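Phosphoribosylaminoimidazole-succinocarboxamide synthase (Saccharomyces cerevisiae, PDB 2CNQ) catalyses the ATP-dependent joining of L-aspartate to the carboxylate of CAIR, forming SAICAR in de novo purine biosynthesis. Local coordinates at residues A[26-37]-A[101-111]. Residues are numbered along the deposited sequence; the frame is centred on the assembly and turned at random. Where two conformers were deposited one is given.
With ADP (adenosine-5'-diphosphate), chain B.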
ATOM      1  N   VAL A  26     -17.368 -12.274   4.653  1.00  7.18           N
ATOM      2  CA  VAL A  26     -17.855 -12.652   5.952  1.00  7.63           C
ATOM      3  C   VAL A  26     -19.343 -12.569   5.963  1.00  7.85           C
ATOM      4  O   VAL A  26     -20.015 -13.433   6.497  1.00  9.88           O
ATOM      5  CB  VAL A  26     -17.206 -11.805   7.015  1.00  7.42           C
ATOM      6  CG1 VAL A  26     -17.794 -12.083   8.367  1.00  9.34           C
ATOM      7  CG2 VAL A  26     -15.735 -12.097   7.034  1.00  8.06           C
ATOM      8  N   ASP A  27     -19.870 -11.491   5.432  1.00  8.36           N
ATOM      9  CA  ASP A  27     -21.267 -11.362   5.295  1.00  9.17           C
ATOM     10  C   ASP A  27     -21.477 -10.326   4.270  1.00  9.60           C
ATOM     11  O   ASP A  27     -20.548  -9.871   3.592  1.00  9.63           O
ATOM     12  CB  ASP A  27     -21.941 -11.036   6.632  1.00 10.33           C
ATOM     13  CG  ASP A  27     -21.483  -9.750   7.231  1.00 10.83           C
ATOM     14  OD1 ASP A  27     -21.435  -9.696   8.441  1.00 14.81           O
ATOM     15  OD2 ASP A  27     -21.150  -8.789   6.512  1.00 12.11           O
ATOM     16  N   ALA A  28     -22.718  -9.953   4.105  1.00 10.85           N
ATOM     17  CA  ALA A  28     -23.040  -9.069   3.051  1.00 11.22           C
ATOM     18  C   ALA A  28     -22.245  -7.790   3.067  1.00 11.48           C
ATOM     19  O   ALA A  28     -22.034  -7.202   2.038  1.00 13.45           O
ATOM     20  CB  ALA A  28     -24.520  -8.769   3.082  1.00 12.63           C
ATOM     21  N   GLY A  29     -21.846  -7.316   4.214  1.00 10.06           N
ATOM     22  CA  GLY A  29     -21.162  -6.054   4.307  1.00  9.78           C
ATOM     23  C   GLY A  29     -19.714  -6.106   4.684  1.00  8.15           C
ATOM     24  O   GLY A  29     -19.101  -5.071   4.831  1.00  8.66           O
ATOM     25  N   THR A  30     -19.171  -7.284   4.869  1.00  7.42           N
ATOM     26  CA  THR A  30     -17.907  -7.379   5.538  1.00  7.09           C
ATOM     27  C   THR A  30     -17.052  -8.391   4.882  1.00  6.58           C
ATOM     28  O   THR A  30     -17.512  -9.436   4.432  1.00  6.88           O
ATOM     29  CB  THR A  30     -18.244  -7.902   6.942  0.63  7.41           C
ATOM     30  OG1 THR A  30     -19.336  -7.151   7.487  0.63  8.01           O
ATOM     31  CG2 THR A  30     -17.071  -7.780   7.847  0.63  8.00           C
ATOM     32  N   LEU A  31     -15.776  -8.057   4.827  1.00  6.64           N
ATOM     33  CA  LEU A  31     -14.781  -8.876   4.199  1.00  6.17           C
ATOM     34  C   LEU A  31     -13.756  -9.265   5.212  1.00  6.06           C
ATOM     35  O   LEU A  31     -13.416  -8.527   6.106  1.00  6.76           O
ATOM     36  CB  LEU A  31     -14.086  -8.114   3.107  1.00  6.95           C
ATOM     37  CG  LEU A  31     -14.979  -7.599   2.024  1.00  8.41           C
ATOM     38  CD1 LEU A  31     -14.168  -6.660   1.163  1.00 10.07           C
ATOM     39  CD2 LEU A  31     -15.572  -8.707   1.221  1.00  8.91           C
ATOM     40  N   LEU A  32     -13.220 -10.450   5.004  1.00  6.24           N
ATOM     41  CA  LEU A  32     -12.028 -10.932   5.658  1.00  6.67           C
ATOM     42  C   LEU A  32     -10.909 -10.670   4.675  1.00  6.10           C
ATOM     43  O   LEU A  32     -10.862 -11.229   3.603  1.00  6.50           O
ATOM     44  CB  LEU A  32     -12.180 -12.397   5.968  1.00  6.76           C
ATOM     45  CG  LEU A  32     -10.963 -13.088   6.477  1.00  8.39           C
ATOM     46  CD1 LEU A  32     -10.531 -12.464   7.752  1.00  9.83           C
ATOM     47  CD2 LEU A  32     -11.216 -14.562   6.615  1.00  9.05           C
ATOM     48  N   PHE A  33     -10.033  -9.759   5.052  1.00  6.22           N
ATOM     49  CA  PHE A  33      -9.079  -9.166   4.153  1.00  6.15           C
ATOM     50  C   PHE A  33      -7.713  -9.678   4.577  1.00  5.57           C
ATOM     51  O   PHE A  33      -7.149  -9.178   5.529  1.00  6.12           O
ATOM     52  CB  PHE A  33      -9.237  -7.661   4.372  1.00  6.69           C
ATOM     53  CG  PHE A  33      -8.580  -6.798   3.363  1.00  6.58           C
ATOM     54  CD1 PHE A  33      -7.477  -6.044   3.687  1.00  6.84           C
ATOM     55  CD2 PHE A  33      -9.108  -6.664   2.137  1.00  6.78           C
ATOM     56  CE1 PHE A  33      -6.944  -5.168   2.772  1.00  7.77           C
ATOM     57  CE2 PHE A  33      -8.588  -5.781   1.217  1.00  7.18           C
ATOM     58  CZ  PHE A  33      -7.495  -5.050   1.552  1.00  7.36           C
ATOM     59  N   VAL A  34      -7.262 -10.704   3.907  1.00  5.54           N
ATOM     60  CA  VAL A  34      -6.119 -11.447   4.359  1.00  5.59           C
ATOM     61  C   VAL A  34      -4.940 -11.082   3.514  1.00  5.71           C
ATOM     62  O   VAL A  34      -4.945 -11.322   2.330  1.00  6.63           O
ATOM     63  CB  VAL A  34      -6.346 -12.954   4.289  1.00  6.31           C
ATOM     64  CG1 VAL A  34      -5.194 -13.628   4.982  1.00  6.50           C
ATOM     65  CG2 VAL A  34      -7.663 -13.337   4.908  1.00  6.12           C
ATOM     66  N   ALA A  35      -3.917 -10.524   4.117  1.00  5.44           N
ATOM     67  CA  ALA A  35      -2.693 -10.263   3.412  1.00  5.33           C
ATOM     68  C   ALA A  35      -1.851 -11.491   3.493  1.00  5.30           C
ATOM     69  O   ALA A  35      -1.394 -11.863   4.549  1.00  5.38           O
ATOM     70  CB  ALA A  35      -1.982  -9.081   3.980  1.00  6.09           C
ATOM     71  N   THR A  36      -1.671 -12.139   2.371  1.00  5.43           N
ATOM     72  CA  THR A  36      -0.792 -13.255   2.282  1.00  5.37           C
ATOM     73  C   THR A  36       0.624 -12.736   2.251  1.00  5.46           C
ATOM     74  O   THR A  36       0.861 -11.556   2.394  1.00  6.12           O
ATOM     75  CB  THR A  36      -1.090 -14.119   1.080  1.00  5.61           C
ATOM     76  OG1 THR A  36      -0.605 -13.479  -0.089  1.00  6.02           O
ATOM     77  CG2 THR A  36      -2.542 -14.474   0.994  1.00  6.53           C
ATOM     78  N   ASP A  37       1.539 -13.656   2.063  1.00  5.31           N
ATOM     79  CA  ASP A  37       2.936 -13.370   1.960  1.00  5.61           C
ATOM     80  C   ASP A  37       3.408 -13.286   0.551  1.00  5.96           C
ATOM     81  O   ASP A  37       4.593 -13.216   0.311  1.00  6.85           O
ATOM     82  CB  ASP A  37       3.706 -14.384   2.750  1.00  5.60           C
ATOM     83  CG  ASP A  37       3.460 -14.253   4.203  1.00  5.88           C
ATOM     84  OD1 ASP A  37       3.626 -15.257   4.916  1.00  6.19           O
ATOM     85  OD2 ASP A  37       3.119 -13.162   4.666  1.00  5.71           O
ATOM     86  N   GLN A 101      -3.459 -19.602   9.184  1.00  6.24           N
ATOM     87  CA  GLN A 101      -3.429 -18.941   7.923  1.00  6.68           C
ATOM     88  C   GLN A 101      -3.959 -17.535   7.969  1.00  6.57           C
ATOM     89  O   GLN A 101      -3.837 -16.808   6.965  1.00  8.03           O
ATOM     90  CB  GLN A 101      -4.300 -19.676   6.936  1.00  6.40           C
ATOM     91  CG  GLN A 101      -3.903 -21.073   6.703  1.00  6.32           C
ATOM     92  CD  GLN A 101      -4.747 -21.651   5.629  1.00  6.78           C
ATOM     93  OE1 GLN A 101      -4.635 -21.228   4.488  1.00  7.33           O
ATOM     94  NE2 GLN A 101      -5.666 -22.524   5.973  1.00  6.95           N
ATOM     95  N   LEU A 102      -4.605 -17.173   9.056  1.00  5.56           N
ATOM     96  CA  LEU A 102      -5.299 -15.929   9.127  1.00  5.27           C
ATOM     97  C   LEU A 102      -4.765 -15.003  10.162  1.00  5.37           C
ATOM     98  O   LEU A 102      -4.869 -13.804  10.029  1.00  5.43           O
ATOM     99  CB  LEU A 102      -6.759 -16.206   9.413  1.00  5.41           C
ATOM    100  CG  LEU A 102      -7.482 -16.980   8.321  1.00  5.72           C
ATOM    101  CD1 LEU A 102      -8.863 -17.308   8.787  1.00  7.05           C
ATOM    102  CD2 LEU A 102      -7.503 -16.191   7.037  1.00  6.69           C
ATOM    103  N   GLU A 103      -4.270 -15.536  11.259  1.00  5.49           N
ATOM    104  CA  GLU A 103      -3.973 -14.692  12.369  1.00  5.84           C
ATOM    105  C   GLU A 103      -2.884 -13.712  12.009  1.00  5.56           C
ATOM    106  O   GLU A 103      -1.940 -14.030  11.325  1.00  5.95           O
ATOM    107  CB  GLU A 103      -3.608 -15.520  13.578  0.57  6.16           C
ATOM    108  CG  GLU A 103      -2.332 -16.307  13.414  0.57  6.08           C
ATOM    109  CD  GLU A 103      -2.139 -17.343  14.469  0.57  6.96           C
ATOM    110  OE1 GLU A 103      -2.897 -17.374  15.446  0.57 10.20           O
ATOM    111  OE2 GLU A 103      -1.223 -18.160  14.310  0.57  7.33           O
ATOM    112  N   ASP A 104      -3.061 -12.501  12.500  1.00  5.85           N
ATOM    113  CA  ASP A 104      -2.127 -11.403  12.375  1.00  5.81           C
ATOM    114  C   ASP A 104      -1.989 -10.843  11.007  1.00  5.77           C
ATOM    115  O   ASP A 104      -1.301  -9.849  10.850  1.00  7.05           O
ATOM    116  CB  ASP A 104      -0.765 -11.770  12.936  1.00  6.75           C
ATOM    117  CG  ASP A 104      -0.840 -12.090  14.370  1.00  8.93           C
ATOM    118  OD1 ASP A 104      -0.328 -13.140  14.760  1.00 12.42           O
ATOM    119  OD2 ASP A 104      -1.423 -11.274  15.097  1.00 11.68           O
ATOM    120  N   ARG A 105      -2.660 -11.415  10.033  1.00  5.15           N
ATOM    121  CA  ARG A 105      -2.541 -10.942   8.676  1.00  5.18           C
ATOM    122  C   ARG A 105      -3.900 -10.664   8.093  1.00  5.40           C
ATOM    123  O   ARG A 105      -4.029 -10.498   6.906  1.00  5.69           O
ATOM    124  CB  ARG A 105      -1.830 -11.944   7.815  1.00  5.18           C
ATOM    125  CG  ARG A 105      -2.506 -13.271   7.784  1.00  5.72           C
ATOM    126  CD  ARG A 105      -1.867 -14.230   6.870  1.00  6.14           C
ATOM    127  NE  ARG A 105      -0.538 -14.613   7.284  1.00  6.20           N
ATOM    128  CZ  ARG A 105       0.585 -14.308   6.664  1.00  5.62           C
ATOM    129  NH1 ARG A 105       0.598 -13.545   5.619  1.00  5.93           N
ATOM    130  NH2 ARG A 105       1.724 -14.796   7.091  1.00  6.41           N
ATOM    131  N   SER A 106      -4.917 -10.584   8.933  1.00  5.48           N
ATOM    132  CA  SER A 106      -6.262 -10.452   8.467  1.00  5.78           C
ATOM    133  C   SER A 106      -6.906  -9.279   9.096  1.00  6.19           C
ATOM    134  O   SER A 106      -6.825  -9.065  10.294  1.00  7.51           O
ATOM    135  CB  SER A 106      -7.059 -11.688   8.813  1.00  6.41           C
ATOM    136  OG  SER A 106      -6.537 -12.809   8.175  1.00  6.94           O
ATOM    137  N   LEU A 107      -7.631  -8.552   8.287  1.00  6.12           N
ATOM    138  CA  LEU A 107      -8.454  -7.479   8.770  1.00  6.29           C
ATOM    139  C   LEU A 107      -9.866  -7.786   8.424  1.00  5.91           C
ATOM    140  O   LEU A 107     -10.169  -8.245   7.351  1.00  7.06           O
ATOM    141  CB  LEU A 107      -8.044  -6.161   8.156  1.00  6.93           C
ATOM    142  CG  LEU A 107      -6.633  -5.773   8.538  1.00  9.12           C
ATOM    143  CD1 LEU A 107      -6.225  -4.583   7.760  1.00 10.97           C
ATOM    144  CD2 LEU A 107      -6.510  -5.491   9.993  1.00  9.63           C
ATOM    145  N   LEU A 108     -10.733  -7.490   9.348  1.00  6.56           N
ATOM    146  CA  LEU A 108     -12.148  -7.534   9.121  1.00  6.26           C
ATOM    147  C   LEU A 108     -12.519  -6.145   8.701  1.00  6.13           C
ATOM    148  O   LEU A 108     -12.302  -5.211   9.452  1.00  6.57           O
ATOM    149  CB  LEU A 108     -12.837  -7.921  10.405  1.00  7.12           C
ATOM    150  CG  LEU A 108     -14.290  -8.186  10.288  1.00  8.70           C
ATOM    151  CD1 LEU A 108     -14.527  -9.431   9.501  1.00 10.48           C
ATOM    152  CD2 LEU A 108     -14.872  -8.299  11.660  1.00 10.06           C
ATOM    153  N   VAL A 109     -13.017  -6.013   7.493  1.00  6.13           N
ATOM    154  CA  VAL A 109     -13.232  -4.709   6.946  1.00  6.25           C
ATOM    155  C   VAL A 109     -14.597  -4.636   6.377  1.00  6.38           C
ATOM    156  O   VAL A 109     -15.197  -5.595   5.950  1.00  7.37           O
ATOM    157  CB  VAL A 109     -12.188  -4.352   5.882  1.00  6.88           C
ATOM    158  CG1 VAL A 109     -10.792  -4.468   6.466  1.00  7.16           C
ATOM    159  CG2 VAL A 109     -12.311  -5.173   4.669  1.00  7.06           C
ATOM    160  N   HIS A 110     -15.094  -3.435   6.355  1.00  6.87           N
ATOM    161  CA  HIS A 110     -16.308  -3.156   5.701  1.00  7.59           C
ATOM    162  C   HIS A 110     -16.072  -3.107   4.218  1.00  8.03           C
ATOM    163  O   HIS A 110     -15.155  -2.479   3.748  1.00  8.53           O
ATOM    164  CB  HIS A 110     -16.773  -1.783   6.138  0.61  8.31           C
ATOM    165  CG  HIS A 110     -17.176  -1.715   7.567  0.61  8.71           C
ATOM    166  ND1 HIS A 110     -18.368  -2.231   8.014  0.61 11.20           N
ATOM    167  CD2 HIS A 110     -16.559  -1.185   8.649  0.61  9.88           C
ATOM    168  CE1 HIS A 110     -18.461  -2.034   9.316  0.61 11.21           C
ATOM    169  NE2 HIS A 110     -17.389  -1.379   9.724  0.61  9.00           N
ATOM    170  N   LYS A 111     -16.927  -3.760   3.481  1.00  8.20           N
ATOM    171  CA  LYS A 111     -16.920  -3.656   2.052  1.00  9.09           C
ATOM    172  C   LYS A 111     -17.295  -2.249   1.725  1.00  9.56           C
ATOM    173  O   LYS A 111     -18.306  -1.769   2.170  1.00 13.30           O
ATOM    174  CB  LYS A 111     -17.849  -4.751   1.537  0.60 10.11           C
ATOM    175  CG  LYS A 111     -17.844  -4.925   0.059  0.60 11.12           C
ATOM    176  CD  LYS A 111     -18.899  -5.944  -0.430  0.60 12.77           C
ATOM    177  CE  LYS A 111     -19.116  -7.257   0.430  0.60 14.91           C
ATOM    178  NZ  LYS A 111     -20.308  -8.233   0.053  0.60 13.96           N
TER
HETATM  179  PB  ADP B1307      -4.260  -5.810  -5.870  1.00  7.97           P
HETATM  180  O1B ADP B1307      -3.399  -4.774  -5.312  1.00  9.67           O
HETATM  181  O2B ADP B1307      -5.269  -5.267  -6.792  1.00 11.30           O
HETATM  182  O3B ADP B1307      -3.634  -6.949  -6.512  1.00 10.42           O
HETATM  183  PA  ADP B1307      -4.655  -6.736  -3.200  1.00  6.51           P
HETATM  184  O1A ADP B1307      -3.996  -5.579  -2.591  1.00  7.41           O
HETATM  185  O2A ADP B1307      -3.983  -8.026  -3.191  1.00  6.59           O
HETATM  186  O3A ADP B1307      -5.111  -6.398  -4.666  1.00  7.60           O
HETATM  187  O5' ADP B1307      -6.062  -6.976  -2.546  1.00  6.84           O
HETATM  188  C5' ADP B1307      -6.910  -5.968  -2.042  1.00  6.92           C
HETATM  189  C4' ADP B1307      -8.081  -5.800  -2.963  1.00  6.78           C
HETATM  190  O4' ADP B1307      -9.178  -5.407  -2.140  1.00  6.98           O
HETATM  191  C3' ADP B1307      -7.916  -4.699  -3.964  1.00  7.16           C
HETATM  192  O3' ADP B1307      -8.739  -4.934  -5.080  1.00  8.35           O
HETATM  193  C2' ADP B1307      -8.473  -3.511  -3.227  1.00  6.88           C
HETATM  194  O2' ADP B1307      -8.843  -2.457  -4.059  1.00  7.34           O
HETATM  195  C1' ADP B1307      -9.636  -4.136  -2.554  1.00  6.68           C
HETATM  196  N9  ADP B1307     -10.132  -3.472  -1.387  1.00  6.31           N
HETATM  197  C8  ADP B1307      -9.410  -2.860  -0.446  1.00  6.39           C
HETATM  198  N7  ADP B1307     -10.136  -2.435   0.554  1.00  6.45           N
HETATM  199  C5  ADP B1307     -11.392  -2.786   0.234  1.00  6.68           C
HETATM  200  C6  ADP B1307     -12.647  -2.662   0.876  1.00  7.19           C
HETATM  201  N6  ADP B1307     -12.754  -2.095   2.060  1.00  7.23           N
HETATM  202  N1  ADP B1307     -13.741  -3.065   0.240  1.00  7.93           N
HETATM  203  C2  ADP B1307     -13.619  -3.673  -0.936  1.00  8.26           C
HETATM  204  N3  ADP B1307     -12.497  -3.919  -1.596  1.00  7.80           N
HETATM  205  C4  ADP B1307     -11.396  -3.461  -1.002  1.00  6.87           C
HETATM  206  O   HOH W   1     -20.213  -2.943   6.152  0.50 15.45           O
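L31 and F33 pair with V109 and L107 by reciprocal backbone hydrogen bonds, setting strand 30-35 antiparallel to edge strand 106-110 of a four-stranded sheet; further backbone bonds, K111 N to G29 O and A35 N to R105 O, flank these pairs.

At one end R105 grips D37 end-on: NH1 lies 2.7 Å from D37 OD2 and NH2 2.9 Å from OD1, with carboxylate and guanidinium planes 67° apart. A bend at chi3 (66°) turns the guanidinium back, and NH1 also reaches a lone pair of A35 O at 2.8 Å. Arginine suits this place because one flat group serves carboxylate and carbonyl together; an alanine here would probably leave buried D37 without its countercharge and A35 O without this donor. S106, small enough to sit beside V34, hydrogen-bonds through OG to L102 O.

Among apolar contacts, V34 CG2 meets L102 CD2 at 3.6 Å, while on the other face V109 CG2 packs against L31 CB.

Toward ADP, L31 CD1 touches the adenine at C2, F33 presents its ring edge to O4', and H110 O accepts from N6 (3.0 Å). The strand pair thus lines part of the nucleotide pocket with apolar side chains and a backbone carbonyl, its ion pair lying at the end away from the adenine.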